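Local coordinates for putative glutathionylspermidine synthase (Methylobacillus flagellatus, PDB 3N6X), which is of unproven function but, as a member of the circularly permuted ATP-grasp type 2 family, probably acts as an ATP-dependent ligase akin to glutathionylspermidine synthases, at residues A25-W30 / V74-L79; H107-I112 / A125-E130; V150-G153 / F157-L160; N256-M261 / P267-V272; N361-V366 / Q387-F392. All blocks are in the same frame, centred on the assembly; numbering follows the deposited sequence.

Interaction 1: residues A25-W30 / V74-L79; sequences AEYAAW and VVPRIL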
# COMPACT_ATOMS: atom_id res chain seq x y z
N ALA A 25 20.35 16.88 10.15
CA ALA A 25 21.11 17.89 10.92
C ALA A 25 20.20 19.02 11.41
O ALA A 25 20.19 19.32 12.62
CB ALA A 25 22.24 18.47 10.06
N GLU A 26 19.39 19.60 10.50
CA GLU A 26 18.44 20.66 10.81
C GLU A 26 17.39 20.23 11.84
O GLU A 26 17.00 21.04 12.69
CB GLU A 26 17.78 21.20 9.54
CG GLU A 26 17.14 22.56 9.71
CD GLU A 26 18.09 23.70 9.98
OE1 GLU A 26 19.01 23.92 9.15
OE2 GLU A 26 17.92 24.39 11.01
N TYR A 27 16.97 18.95 11.80
CA TYR A 27 15.99 18.44 12.77
C TYR A 27 16.64 18.32 14.15
O TYR A 27 16.00 18.63 15.15
CB TYR A 27 15.39 17.08 12.32
CG TYR A 27 14.34 16.55 13.28
CD1 TYR A 27 13.02 16.97 13.19
CD2 TYR A 27 14.68 15.67 14.31
CE1 TYR A 27 12.06 16.52 14.10
CE2 TYR A 27 13.73 15.23 15.23
CZ TYR A 27 12.42 15.65 15.11
OH TYR A 27 11.46 15.22 16.01
N ALA A 28 17.92 17.88 14.20
CA ALA A 28 18.68 17.75 15.45
C ALA A 28 18.87 19.13 16.11
O ALA A 28 18.71 19.26 17.32
CB ALA A 28 20.03 17.12 15.16
N ALA A 29 19.15 20.17 15.28
CA ALA A 29 19.30 21.56 15.73
C ALA A 29 17.99 22.04 16.36
O ALA A 29 17.99 22.42 17.54
CB ALA A 29 19.67 22.45 14.55
N TRP A 30 16.86 21.94 15.62
CA TRP A 30 15.54 22.30 16.12
C TRP A 30 15.23 21.58 17.43
O TRP A 30 14.69 22.19 18.36
CB TRP A 30 14.46 21.98 15.06
CG TRP A 30 13.05 22.12 15.58
CD1 TRP A 30 12.30 23.25 15.61
CD2 TRP A 30 12.24 21.08 16.13
NE1 TRP A 30 11.06 22.98 16.15
CE2 TRP A 30 10.99 21.65 16.47
CE3 TRP A 30 12.42 19.70 16.34
CZ2 TRP A 30 9.95 20.91 17.02
CZ3 TRP A 30 11.39 18.96 16.90
CH2 TRP A 30 10.17 19.57 17.23
N VAL A 74 6.39 11.74 16.51
CA VAL A 74 6.63 13.09 15.96
C VAL A 74 7.96 13.25 15.22
O VAL A 74 8.22 14.33 14.68
CB VAL A 74 6.37 14.22 16.99
CG1 VAL A 74 4.94 14.15 17.54
CG2 VAL A 74 7.39 14.19 18.13
N VAL A 75 8.79 12.19 15.17
CA VAL A 75 10.04 12.26 14.41
C VAL A 75 9.75 11.84 12.97
O VAL A 75 9.36 10.70 12.73
CB VAL A 75 11.19 11.44 15.04
CG1 VAL A 75 12.52 11.75 14.35
CG2 VAL A 75 11.29 11.69 16.55
N PRO A 76 9.83 12.78 11.99
CA PRO A 76 9.47 12.41 10.62
C PRO A 76 10.49 11.49 9.96
O PRO A 76 11.67 11.47 10.34
CB PRO A 76 9.41 13.76 9.90
CG PRO A 76 10.35 14.63 10.65
CD PRO A 76 10.23 14.20 12.09
N ARG A 77 10.03 10.75 8.96
CA ARG A 77 10.89 9.93 8.13
C ARG A 77 11.26 10.84 6.95
O ARG A 77 10.40 11.17 6.14
CB ARG A 77 10.11 8.68 7.66
CG ARG A 77 10.82 7.84 6.63
CD ARG A 77 11.77 6.87 7.29
NE ARG A 77 12.49 6.07 6.31
CZ ARG A 77 12.01 4.95 5.76
NH1 ARG A 77 10.79 4.52 6.07
NH2 ARG A 77 12.73 4.27 4.88
N ILE A 78 12.49 11.37 6.95
CA ILE A 78 12.90 12.34 5.91
C ILE A 78 13.64 11.66 4.78
O ILE A 78 14.56 10.90 5.03
CB ILE A 78 13.70 13.55 6.50
CG1 ILE A 78 13.05 14.08 7.81
CG2 ILE A 78 13.85 14.67 5.46
CD1 ILE A 78 13.90 15.10 8.59
N LEU A 79 13.23 11.95 3.52
CA LEU A 79 13.88 11.42 2.32
C LEU A 79 14.30 12.57 1.44
O LEU A 79 13.55 13.53 1.30
CB LEU A 79 12.92 10.48 1.54
CG LEU A 79 12.35 9.27 2.32
CD1 LEU A 79 11.17 8.66 1.59
CD2 LEU A 79 13.42 8.21 2.58
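Tyr-27 of helix 25-33 pushes its phenol ring against residues 74-76, and nearly all of this buried contact is that one ring. The tight part lies along the outer half of the ring. CE1 of Tyr-27 meets CD of Pro-76 at 3.6 Å, and on the other side of the hydroxyl CE2 of Tyr-27 touches CG1 of Val-75 at 3.8 Å. The torsion that sets CG of Tyr-27 opposite the backbone N (chi1 -178°) sends the ring off the helix toward the loop. OH of Tyr-27 ends 3.6 Å from O of Val-74, too far to bond, and this buried hydroxyl has no partner in the model. The base of the side chain is looser, although still buried: CB of Tyr-27 and CD1 of Ile-78 are 4.5 Å apart. Leu-187 and Met-13 also touch the Tyr-27 side chain. Replacing Tyr-27 by alanine would probably open a gap beside Pro-76 and Val-75 and leave the loop without its main partner on the helix. The arrangement is a helix near the N-terminus packing through one tyrosine on the segment leading into strand 77-79, which pairs in parallel with strand 464-471 of the mixed sheet.

Interaction 2: residues H107-I112 / A125-E130; sequences HDQEII and AQYRPE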
# COMPACT_ATOMS: atom_id res chain seq x y z
N HIS A 107 -5.55 -11.04 -22.24
CA HIS A 107 -5.56 -10.89 -23.69
C HIS A 107 -4.77 -12.00 -24.39
O HIS A 107 -5.21 -13.14 -24.33
CB HIS A 107 -5.16 -9.46 -24.14
CG HIS A 107 -6.22 -8.44 -23.82
ND1 HIS A 107 -6.26 -7.80 -22.59
CD2 HIS A 107 -7.30 -8.07 -24.54
CE1 HIS A 107 -7.34 -7.02 -22.62
NE2 HIS A 107 -8.00 -7.16 -23.77
N ASP A 108 -3.62 -11.71 -25.01
CA ASP A 108 -2.85 -12.71 -25.76
C ASP A 108 -1.98 -13.63 -24.91
O ASP A 108 -1.48 -14.63 -25.43
CB ASP A 108 -2.05 -12.07 -26.90
CG ASP A 108 -2.93 -11.43 -27.98
OD1 ASP A 108 -4.10 -11.87 -28.14
OD2 ASP A 108 -2.44 -10.51 -28.67
N GLN A 109 -1.81 -13.31 -23.61
CA GLN A 109 -1.00 -14.12 -22.68
C GLN A 109 0.39 -14.42 -23.24
O GLN A 109 0.87 -15.55 -23.14
CB GLN A 109 -1.75 -15.40 -22.26
CG GLN A 109 -3.09 -15.09 -21.59
CD GLN A 109 -3.89 -16.31 -21.22
OE1 GLN A 109 -3.73 -17.39 -21.78
NE2 GLN A 109 -4.81 -16.15 -20.28
N GLU A 110 1.03 -13.39 -23.84
CA GLU A 110 2.36 -13.49 -24.46
C GLU A 110 3.44 -13.98 -23.48
O GLU A 110 4.32 -14.74 -23.89
CB GLU A 110 2.78 -12.14 -25.10
CG GLU A 110 1.96 -11.72 -26.32
CD GLU A 110 1.91 -12.66 -27.52
OE1 GLU A 110 2.77 -13.56 -27.63
OE2 GLU A 110 1.01 -12.46 -28.37
N ILE A 111 3.37 -13.52 -22.20
CA ILE A 111 4.35 -13.91 -21.17
C ILE A 111 4.26 -15.40 -20.80
O ILE A 111 5.24 -15.98 -20.37
CB ILE A 111 4.29 -12.97 -19.93
CG1 ILE A 111 5.60 -13.06 -19.08
CG2 ILE A 111 3.01 -13.25 -19.07
CD1 ILE A 111 5.92 -11.86 -18.14
N ILE A 112 3.05 -16.01 -20.95
CA ILE A 112 2.86 -17.44 -20.68
C ILE A 112 3.39 -18.26 -21.88
O ILE A 112 4.16 -19.20 -21.68
CB ILE A 112 1.38 -17.79 -20.33
CG1 ILE A 112 0.91 -17.01 -19.05
CG2 ILE A 112 1.21 -19.31 -20.13
CD1 ILE A 112 -0.63 -17.13 -18.70
N ALA A 125 -7.37 -18.28 -8.04
CA ALA A 125 -8.76 -17.85 -7.81
C ALA A 125 -8.94 -16.39 -8.11
O ALA A 125 -10.06 -15.95 -8.41
CB ALA A 125 -9.15 -18.13 -6.37
N GLN A 126 -7.84 -15.62 -8.06
CA GLN A 126 -7.85 -14.18 -8.34
C GLN A 126 -7.86 -13.89 -9.85
O GLN A 126 -8.20 -12.77 -10.25
CB GLN A 126 -6.68 -13.49 -7.63
CG GLN A 126 -6.85 -13.39 -6.12
CD GLN A 126 -8.14 -12.70 -5.74
OE1 GLN A 126 -8.45 -11.60 -6.21
NE2 GLN A 126 -8.94 -13.35 -4.92
N TYR A 127 -7.53 -14.89 -10.69
CA TYR A 127 -7.63 -14.75 -12.14
C TYR A 127 -9.10 -14.84 -12.51
O TYR A 127 -9.74 -15.84 -12.17
CB TYR A 127 -6.80 -15.83 -12.88
CG TYR A 127 -6.98 -15.80 -14.39
CD1 TYR A 127 -6.21 -14.96 -15.19
CD2 TYR A 127 -8.00 -16.53 -15.01
CE1 TYR A 127 -6.42 -14.88 -16.57
CE2 TYR A 127 -8.22 -16.46 -16.38
CZ TYR A 127 -7.42 -15.64 -17.16
OH TYR A 127 -7.63 -15.56 -18.52
N ARG A 128 -9.67 -13.79 -13.12
CA ARG A 128 -11.10 -13.74 -13.43
C ARG A 128 -11.35 -13.97 -14.91
O ARG A 128 -11.10 -13.08 -15.73
CB ARG A 128 -11.74 -12.40 -12.98
CG ARG A 128 -11.42 -12.01 -11.54
CD ARG A 128 -12.43 -12.52 -10.55
NE ARG A 128 -12.04 -12.20 -9.17
CZ ARG A 128 -12.63 -12.72 -8.10
NH1 ARG A 128 -13.64 -13.57 -8.23
NH2 ARG A 128 -12.21 -12.38 -6.88
N PRO A 129 -11.85 -15.17 -15.28
CA PRO A 129 -12.12 -15.44 -16.71
C PRO A 129 -13.16 -14.48 -17.31
O PRO A 129 -13.18 -14.30 -18.53
CB PRO A 129 -12.61 -16.90 -16.71
CG PRO A 129 -13.06 -17.16 -15.31
CD PRO A 129 -12.19 -16.34 -14.43
N GLU A 130 -13.96 -13.79 -16.45
CA GLU A 130 -14.96 -12.77 -16.85
C GLU A 130 -14.28 -11.55 -17.47
O GLU A 130 -14.91 -10.78 -18.21
CB GLU A 130 -15.80 -12.31 -15.64
CG GLU A 130 -16.64 -13.42 -15.01
CD GLU A 130 -15.94 -14.28 -13.98
OE1 GLU A 130 -14.73 -14.08 -13.73
OE2 GLU A 130 -16.61 -15.18 -13.42
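Gln-109 and Tyr-127 meet through their polar ends, with NE2 of Gln-109 3.4 Å from OH of Tyr-127. The angle is too poor for a hydrogen bond, so the two polar groups only touch. The side chains cross at about a right angle, and the amide plane is turned 59° from the phenol ring. NE2 of Gln-109 also comes within 4.1 Å of CZ of Tyr-127, approaching the ring obliquely. NE2 of Gln-109 donates to the carbonyl O of Val-105 at the end of helix 81-105, which restrains its position. An extended chain beyond CG (chi2 177°) carries the amide across to the tyrosine. Gln-109 is at the N-cap position of the short helix 110-113, and the contact sets that helix start beside the long loop leading to strand 144-151, within the circularly permuted ATP-grasp region. The helix start is held further by Asp-104, whose carboxylate accepts from the backbone N of Glu-110 and of Ile-111. On the loop side, Phe-132 packs on Tyr-127, and the backbone N of Arg-128 donates to the hydroxyl of Tyr-106. The guanidinium of the same Arg-128 forms a salt bridge with Asp-280.

Interaction 3: residues V150-G153 / F157-L160; sequences VRTG and FYVL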
# COMPACT_ATOMS: atom_id res chain seq x y z
N VAL A 150 10.98 -1.35 2.07
CA VAL A 150 11.86 -1.36 3.24
C VAL A 150 13.25 -0.94 2.80
O VAL A 150 13.62 -1.14 1.64
CB VAL A 150 11.87 -2.71 4.01
CG1 VAL A 150 10.50 -3.02 4.61
CG2 VAL A 150 12.36 -3.87 3.13
N ARG A 151 14.00 -0.33 3.71
CA ARG A 151 15.36 0.15 3.42
C ARG A 151 16.39 -0.69 4.20
O ARG A 151 16.13 -1.05 5.35
CB ARG A 151 15.46 1.62 3.81
CG ARG A 151 16.67 2.32 3.25
CD ARG A 151 16.73 3.75 3.73
NE ARG A 151 17.78 4.50 3.05
CZ ARG A 151 17.83 5.83 2.99
NH1 ARG A 151 16.89 6.56 3.57
NH2 ARG A 151 18.82 6.43 2.34
N THR A 152 17.52 -1.02 3.58
CA THR A 152 18.58 -1.77 4.27
C THR A 152 19.90 -0.98 4.30
O THR A 152 20.75 -1.24 5.15
CB THR A 152 18.73 -3.20 3.71
OG1 THR A 152 18.95 -3.15 2.30
CG2 THR A 152 17.54 -4.10 4.04
N GLY A 153 20.04 -0.03 3.38
CA GLY A 153 21.23 0.81 3.27
C GLY A 153 20.95 2.21 2.77
O GLY A 153 19.79 2.64 2.73
N PHE A 157 16.84 -0.45 -1.33
CA PHE A 157 15.40 -0.54 -1.08
C PHE A 157 14.82 -1.83 -1.64
O PHE A 157 15.13 -2.21 -2.77
CB PHE A 157 14.66 0.66 -1.68
CG PHE A 157 14.75 1.92 -0.85
CD1 PHE A 157 13.82 2.17 0.15
CD2 PHE A 157 15.74 2.86 -1.09
CE1 PHE A 157 13.89 3.34 0.92
CE2 PHE A 157 15.81 4.03 -0.32
CZ PHE A 157 14.89 4.26 0.68
N TYR A 158 13.92 -2.48 -0.87
CA TYR A 158 13.26 -3.72 -1.29
C TYR A 158 11.75 -3.59 -1.30
O TYR A 158 11.18 -3.09 -0.33
CB TYR A 158 13.65 -4.88 -0.36
CG TYR A 158 15.09 -5.29 -0.45
CD1 TYR A 158 15.51 -6.27 -1.35
CD2 TYR A 158 16.04 -4.75 0.42
CE1 TYR A 158 16.84 -6.67 -1.41
CE2 TYR A 158 17.38 -5.13 0.35
CZ TYR A 158 17.77 -6.11 -0.55
OH TYR A 158 19.10 -6.48 -0.60
N VAL A 159 11.09 -4.12 -2.35
CA VAL A 159 9.62 -4.17 -2.37
C VAL A 159 9.18 -5.42 -1.62
O VAL A 159 9.50 -6.52 -2.05
CB VAL A 159 9.03 -4.15 -3.81
CG1 VAL A 159 7.51 -4.28 -3.78
CG2 VAL A 159 9.46 -2.90 -4.57
N LEU A 160 8.49 -5.26 -0.50
CA LEU A 160 8.00 -6.41 0.27
C LEU A 160 6.76 -7.03 -0.35
O LEU A 160 6.56 -8.24 -0.25
CB LEU A 160 7.67 -6.00 1.72
CG LEU A 160 8.79 -5.98 2.74
CD1 LEU A 160 8.23 -5.94 4.13
CD2 LEU A 160 9.68 -7.19 2.62
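Val-150 and Tyr-158 form an antiparallel hydrogen-bonded pair. N of Val-150 donates to O of Tyr-158 at 3.0 Å, and N of Tyr-158 returns a bond to O of Val-150 at 2.9 Å, with a nearly straight N-H...O angle of 167°. Next comes a CH-pi contact at the non-hydrogen-bonded pair: CG of Arg-151 sits over a face of the Phe-157 ring, 3.9 Å from its centroid. The arginine runs on extended across this ring, its guanidinium plane 30° from that of the phenyl. Polar contacts hold the far end: NE of Arg-151 donates to O of Gly-153 at 2.8 Å, while Glu-12 and Glu-83 form salt bridges with its terminal nitrogens. A leucine here would probably cost Glu-12 one of its two arginine partners, take the Arg-151 salt bridge from Glu-83 and leave the Gly-153 carbonyl without this donor. On the face of Val-150 and Tyr-158, CG1 of Val-150 meets CD1 of Leu-160 at 3.7 Å; separately, the hydroxyl oxygen OG1 of Thr-152 lies in the plane of the Tyr-158 ring at its edge, 3.2 Å from CE2 of Tyr-158. Together these residues close a beta hairpin, strands 144-151 and 157-163, in the large mixed sheet.

Interaction 4: residues N256-M261 / P267-V272; sequences NNAVYM and PKRVDV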
# COMPACT_ATOMS: atom_id res chain seq x y z
N ASN A 256 -30.00 -0.95 -19.54
CA ASN A 256 -29.55 -0.70 -20.91
C ASN A 256 -28.08 -0.27 -21.03
O ASN A 256 -27.75 0.77 -21.62
CB ASN A 256 -30.52 0.19 -21.66
CG ASN A 256 -31.89 -0.43 -21.80
OD1 ASN A 256 -32.04 -1.66 -21.89
ND2 ASN A 256 -32.90 0.39 -21.78
N ASN A 257 -27.19 -1.12 -20.48
CA ASN A 257 -25.74 -0.93 -20.51
C ASN A 257 -25.27 0.37 -19.88
O ASN A 257 -24.36 1.04 -20.40
CB ASN A 257 -25.19 -1.11 -21.93
CG ASN A 257 -23.73 -1.48 -21.95
OD1 ASN A 257 -23.24 -2.15 -21.04
ND2 ASN A 257 -23.01 -1.04 -22.98
N ALA A 258 -25.87 0.73 -18.76
CA ALA A 258 -25.50 1.94 -18.05
C ALA A 258 -25.79 1.77 -16.59
O ALA A 258 -26.64 0.95 -16.22
CB ALA A 258 -26.26 3.14 -18.61
N VAL A 259 -25.08 2.52 -15.75
CA VAL A 259 -25.26 2.50 -14.30
C VAL A 259 -25.78 3.87 -13.93
O VAL A 259 -25.27 4.88 -14.43
CB VAL A 259 -23.92 2.17 -13.56
CG1 VAL A 259 -24.09 2.22 -12.04
CG2 VAL A 259 -23.39 0.81 -13.99
N TYR A 260 -26.81 3.91 -13.07
CA TYR A 260 -27.42 5.16 -12.65
C TYR A 260 -27.37 5.31 -11.16
O TYR A 260 -27.46 4.33 -10.44
CB TYR A 260 -28.89 5.22 -13.12
CG TYR A 260 -29.03 5.26 -14.63
CD1 TYR A 260 -29.01 6.47 -15.31
CD2 TYR A 260 -29.14 4.09 -15.37
CE1 TYR A 260 -29.06 6.51 -16.70
CE2 TYR A 260 -29.23 4.13 -16.76
CZ TYR A 260 -29.17 5.34 -17.42
OH TYR A 260 -29.25 5.38 -18.78
N MSE A 261 -27.28 6.55 -10.70
CA MSE A 261 -27.36 6.86 -9.29
C MSE A 261 -28.76 7.44 -9.02
O MSE A 261 -29.24 8.25 -9.82
CB MSE A 261 -26.27 7.86 -8.89
CG MSE A 261 -26.25 8.16 -7.39
SE MSE A 261 -24.97 9.55 -6.92
CE MSE A 261 -24.97 10.56 -8.55
N PRO A 267 -32.89 9.61 -12.23
CA PRO A 267 -31.64 8.82 -12.27
C PRO A 267 -30.49 9.57 -12.93
O PRO A 267 -30.65 10.07 -14.04
CB PRO A 267 -32.04 7.58 -13.08
CG PRO A 267 -33.18 8.04 -13.95
CD PRO A 267 -33.93 9.04 -13.13
N LYS A 268 -29.33 9.65 -12.24
CA LYS A 268 -28.13 10.29 -12.78
C LYS A 268 -27.10 9.23 -13.26
O LYS A 268 -26.64 8.44 -12.45
CB LYS A 268 -27.49 11.22 -11.73
CG LYS A 268 -26.34 12.06 -12.28
CD LYS A 268 -25.85 13.10 -11.29
CE LYS A 268 -24.54 13.73 -11.73
NZ LYS A 268 -24.64 14.35 -13.08
N ARG A 269 -26.72 9.25 -14.55
CA ARG A 269 -25.74 8.29 -15.07
C ARG A 269 -24.37 8.39 -14.40
O ARG A 269 -23.85 9.49 -14.19
CB ARG A 269 -25.58 8.37 -16.60
CG ARG A 269 -25.06 7.05 -17.16
CD ARG A 269 -24.70 7.13 -18.60
NE ARG A 269 -23.93 5.95 -19.01
CZ ARG A 269 -23.93 5.45 -20.24
NH1 ARG A 269 -24.68 6.01 -21.19
NH2 ARG A 269 -23.20 4.39 -20.54
N VAL A 270 -23.81 7.23 -14.02
CA VAL A 270 -22.49 7.15 -13.39
C VAL A 270 -21.51 6.63 -14.43
O VAL A 270 -21.77 5.60 -15.05
CB VAL A 270 -22.52 6.26 -12.12
CG1 VAL A 270 -21.11 5.92 -11.65
CG2 VAL A 270 -23.33 6.94 -11.00
N ASP A 271 -20.41 7.37 -14.66
CA ASP A 271 -19.44 6.98 -15.69
C ASP A 271 -18.24 6.24 -15.14
O ASP A 271 -17.71 5.34 -15.82
CB ASP A 271 -19.02 8.19 -16.53
CG ASP A 271 -20.22 8.90 -17.14
OD1 ASP A 271 -20.93 8.27 -17.98
OD2 ASP A 271 -20.51 10.05 -16.73
N VAL A 272 -17.78 6.61 -13.93
CA VAL A 272 -16.61 6.00 -13.30
C VAL A 272 -16.93 5.68 -11.84
O VAL A 272 -17.41 6.56 -11.12
CB VAL A 272 -15.32 6.87 -13.41
CG1 VAL A 272 -14.10 6.14 -12.85
CG2 VAL A 272 -15.06 7.32 -14.86
O HOH W 1 -24.04 2.68 -22.57
O HOH W 2 -22.96 4.12 -16.99
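Tyr-260 and Arg-269 stand as a non-hydrogen-bonded pair of a short antiparallel hairpin, and the tyrosine ring leans over the neighbouring strand. CD1 of Tyr-260 rests 3.9 Å from CB of Pro-267, so the proline forms a bump beside the base of the ring, while CE1 of the same ring reaches along CB of Arg-269. The arginine then stretches out, its CG opposite the backbone N (chi1 -156°), and its flat guanidinium lies on the methyl of Ala-258: CB of Ala-258 is 3.7 Å from CZ of Arg-269, over the centre of the group. Two waters bridge the arginine to the first segment. One accepts from NH2 of Arg-269 and donates to O of Asn-257; the other accepts from NE of Arg-269 and N of Val-259 and donates to O of Val-270. NH2 of Arg-269 also donates to O of Gly-306. On the other face CG2 of Val-270 fits against CB of Met-261 at 3.7 Å, and the selenomethionine runs alongside Lys-268. Leu-252 and Val-221 pack on Met-261 and Val-270. Backbone bonds run from N of Met-261 to O of Lys-268 (2.7 Å), N of Lys-268 to O of Met-261 (2.8 Å) and N of Val-270 to O of Val-259 (2.8 Å). This is a beta hairpin, strands 259-261 and 268-275, in the six-stranded mixed sheet.

Interaction 5: residues N361-V366 / Q387-F392; sequences NLAELV and QELEDF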
# COMPACT_ATOMS: atom_id res chain seq x y z
N ASN A 361 15.37 -24.47 8.06
CA ASN A 361 16.14 -23.26 8.36
C ASN A 361 15.28 -22.21 9.06
O ASN A 361 15.55 -21.01 8.95
CB ASN A 361 16.76 -22.70 7.08
CG ASN A 361 17.66 -23.67 6.38
OD1 ASN A 361 18.84 -23.79 6.70
ND2 ASN A 361 17.12 -24.40 5.42
N LEU A 362 14.29 -22.66 9.83
CA LEU A 362 13.30 -21.83 10.51
C LEU A 362 13.88 -20.72 11.42
O LEU A 362 13.32 -19.63 11.47
CB LEU A 362 12.32 -22.72 11.29
CG LEU A 362 10.92 -22.15 11.54
CD1 LEU A 362 10.17 -21.91 10.25
CD2 LEU A 362 10.11 -23.08 12.42
N ALA A 363 15.00 -21.00 12.11
CA ALA A 363 15.62 -20.04 13.05
C ALA A 363 16.39 -18.89 12.34
O ALA A 363 16.98 -18.03 13.01
CB ALA A 363 16.54 -20.77 14.01
N GLU A 364 16.41 -18.89 10.98
CA GLU A 364 17.12 -17.89 10.18
C GLU A 364 16.16 -17.05 9.33
O GLU A 364 16.59 -16.10 8.67
CB GLU A 364 18.13 -18.58 9.25
CG GLU A 364 19.29 -19.24 9.96
CD GLU A 364 19.98 -20.30 9.12
OE1 GLU A 364 20.64 -19.93 8.12
OE2 GLU A 364 19.85 -21.50 9.45
N LEU A 365 14.87 -17.40 9.35
CA LEU A 365 13.88 -16.79 8.47
C LEU A 365 12.77 -16.08 9.20
O LEU A 365 12.63 -16.21 10.42
CB LEU A 365 13.27 -17.87 7.53
CG LEU A 365 14.25 -18.68 6.70
CD1 LEU A 365 13.58 -19.91 6.13
CD2 LEU A 365 14.86 -17.84 5.58
N VAL A 366 11.94 -15.34 8.43
CA VAL A 366 10.75 -14.65 8.90
C VAL A 366 9.57 -15.32 8.21
O VAL A 366 9.52 -15.36 6.98
CB VAL A 366 10.80 -13.12 8.59
CG1 VAL A 366 9.45 -12.46 8.87
CG2 VAL A 366 11.91 -12.44 9.37
N GLN A 387 11.68 -23.75 21.80
CA GLN A 387 10.29 -24.10 22.06
C GLN A 387 9.32 -23.40 21.12
O GLN A 387 8.55 -24.07 20.42
CB GLN A 387 9.90 -23.84 23.53
CG GLN A 387 9.58 -25.13 24.32
CD GLN A 387 8.33 -25.83 23.84
OE1 GLN A 387 8.39 -26.92 23.24
NE2 GLN A 387 7.17 -25.25 24.11
N GLU A 388 9.35 -22.05 21.07
CA GLU A 388 8.46 -21.29 20.18
C GLU A 388 8.71 -21.58 18.68
O GLU A 388 7.78 -21.50 17.88
CB GLU A 388 8.47 -19.78 20.50
CG GLU A 388 9.85 -19.15 20.61
CD GLU A 388 9.89 -17.80 21.29
OE1 GLU A 388 8.81 -17.21 21.54
OE2 GLU A 388 11.01 -17.31 21.56
N LEU A 389 9.95 -22.00 18.32
CA LEU A 389 10.29 -22.43 16.96
C LEU A 389 9.56 -23.75 16.64
O LEU A 389 8.90 -23.84 15.60
CB LEU A 389 11.81 -22.61 16.80
CG LEU A 389 12.62 -21.35 16.52
CD1 LEU A 389 14.07 -21.57 16.81
CD2 LEU A 389 12.45 -20.88 15.08
N GLU A 390 9.63 -24.75 17.57
CA GLU A 390 8.95 -26.04 17.43
C GLU A 390 7.43 -25.88 17.45
O GLU A 390 6.73 -26.63 16.78
CB GLU A 390 9.40 -27.03 18.53
CG GLU A 390 10.69 -27.77 18.20
CD GLU A 390 10.62 -28.77 17.05
OE1 GLU A 390 9.53 -29.32 16.79
OE2 GLU A 390 11.68 -29.03 16.44
N ASP A 391 6.91 -24.88 18.22
CA ASP A 391 5.48 -24.58 18.29
C ASP A 391 4.98 -24.08 16.93
O ASP A 391 3.95 -24.55 16.44
CB ASP A 391 5.19 -23.50 19.37
CG ASP A 391 5.40 -23.94 20.81
OD1 ASP A 391 4.93 -25.05 21.17
OD2 ASP A 391 5.95 -23.14 21.61
N PHE A 392 5.73 -23.11 16.32
CA PHE A 392 5.38 -22.52 15.02
C PHE A 392 5.47 -23.56 13.90
O PHE A 392 4.64 -23.56 12.99
CB PHE A 392 6.27 -21.30 14.72
CG PHE A 392 5.57 -20.25 13.88
CD1 PHE A 392 4.70 -19.33 14.47
CD2 PHE A 392 5.73 -20.21 12.50
CE1 PHE A 392 4.03 -18.38 13.69
CE2 PHE A 392 5.06 -19.26 11.73
CZ PHE A 392 4.21 -18.36 12.33
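Leu-389 of helix 386-398 packs against Leu-362 and Ala-363, in the turn between helix 352-360 and strand 365-369. Along 387-392, Gln-387 and Glu-388 come first and serve the helix itself: O of Gln-387 accepts from N of Asp-391, and OE2 of Glu-388 bonds back to N of Ser-385. Leu-389 follows and carries the contact. Its CG lies opposite the carbonyl carbon (chi1 -83°), which aims the fork at the turn. CD1 of Leu-389 touches CB of Ala-363 at 3.8 Å, and CD2 of Leu-389 lies 3.9 Å from N of Ala-363, over the backbone. The two leucines slide past each other in opposite directions, leaving CG of Leu-362 4.1 Å from CD2 of Leu-389, while CD2 of Leu-362 comes 3.5 Å from the backbone O of Leu-389. Glu-390 and Asp-391 are exposed on the outside of the helix. One turn beyond Leu-389, Phe-392 points back toward the turn and packs on Leu-379 and Val-367 of the four-stranded sheet, which Leu-362 also touches. No hydrogen bond or charge joins the two segments, so between them the contact is apolar packing, which rests on shape more than on direction.

In the fold
Along the chain the five contacts follow one another in series. Interactions 1 and 3 are neighbours in space, with centres about 21 Å apart: both reach the nine-stranded mixed sheet, and Arg-77 and Leu-79 of the first pack on Arg-151 of the second. Interaction 5, on the separate four-stranded sheet, comes within about 8 Å of interaction 3 at nearest atoms without touching. Interaction 4 belongs to the six-stranded sheet and lies about 54 Å from interaction 5 between centres. Interaction 2, at a surface helix and loop, is about 28 Å from interaction 4 between centres. Interactions 1, 3, 4 and 5 thus fall on three sheets of one chain, consistent with a multi-lobed ATP-grasp fold.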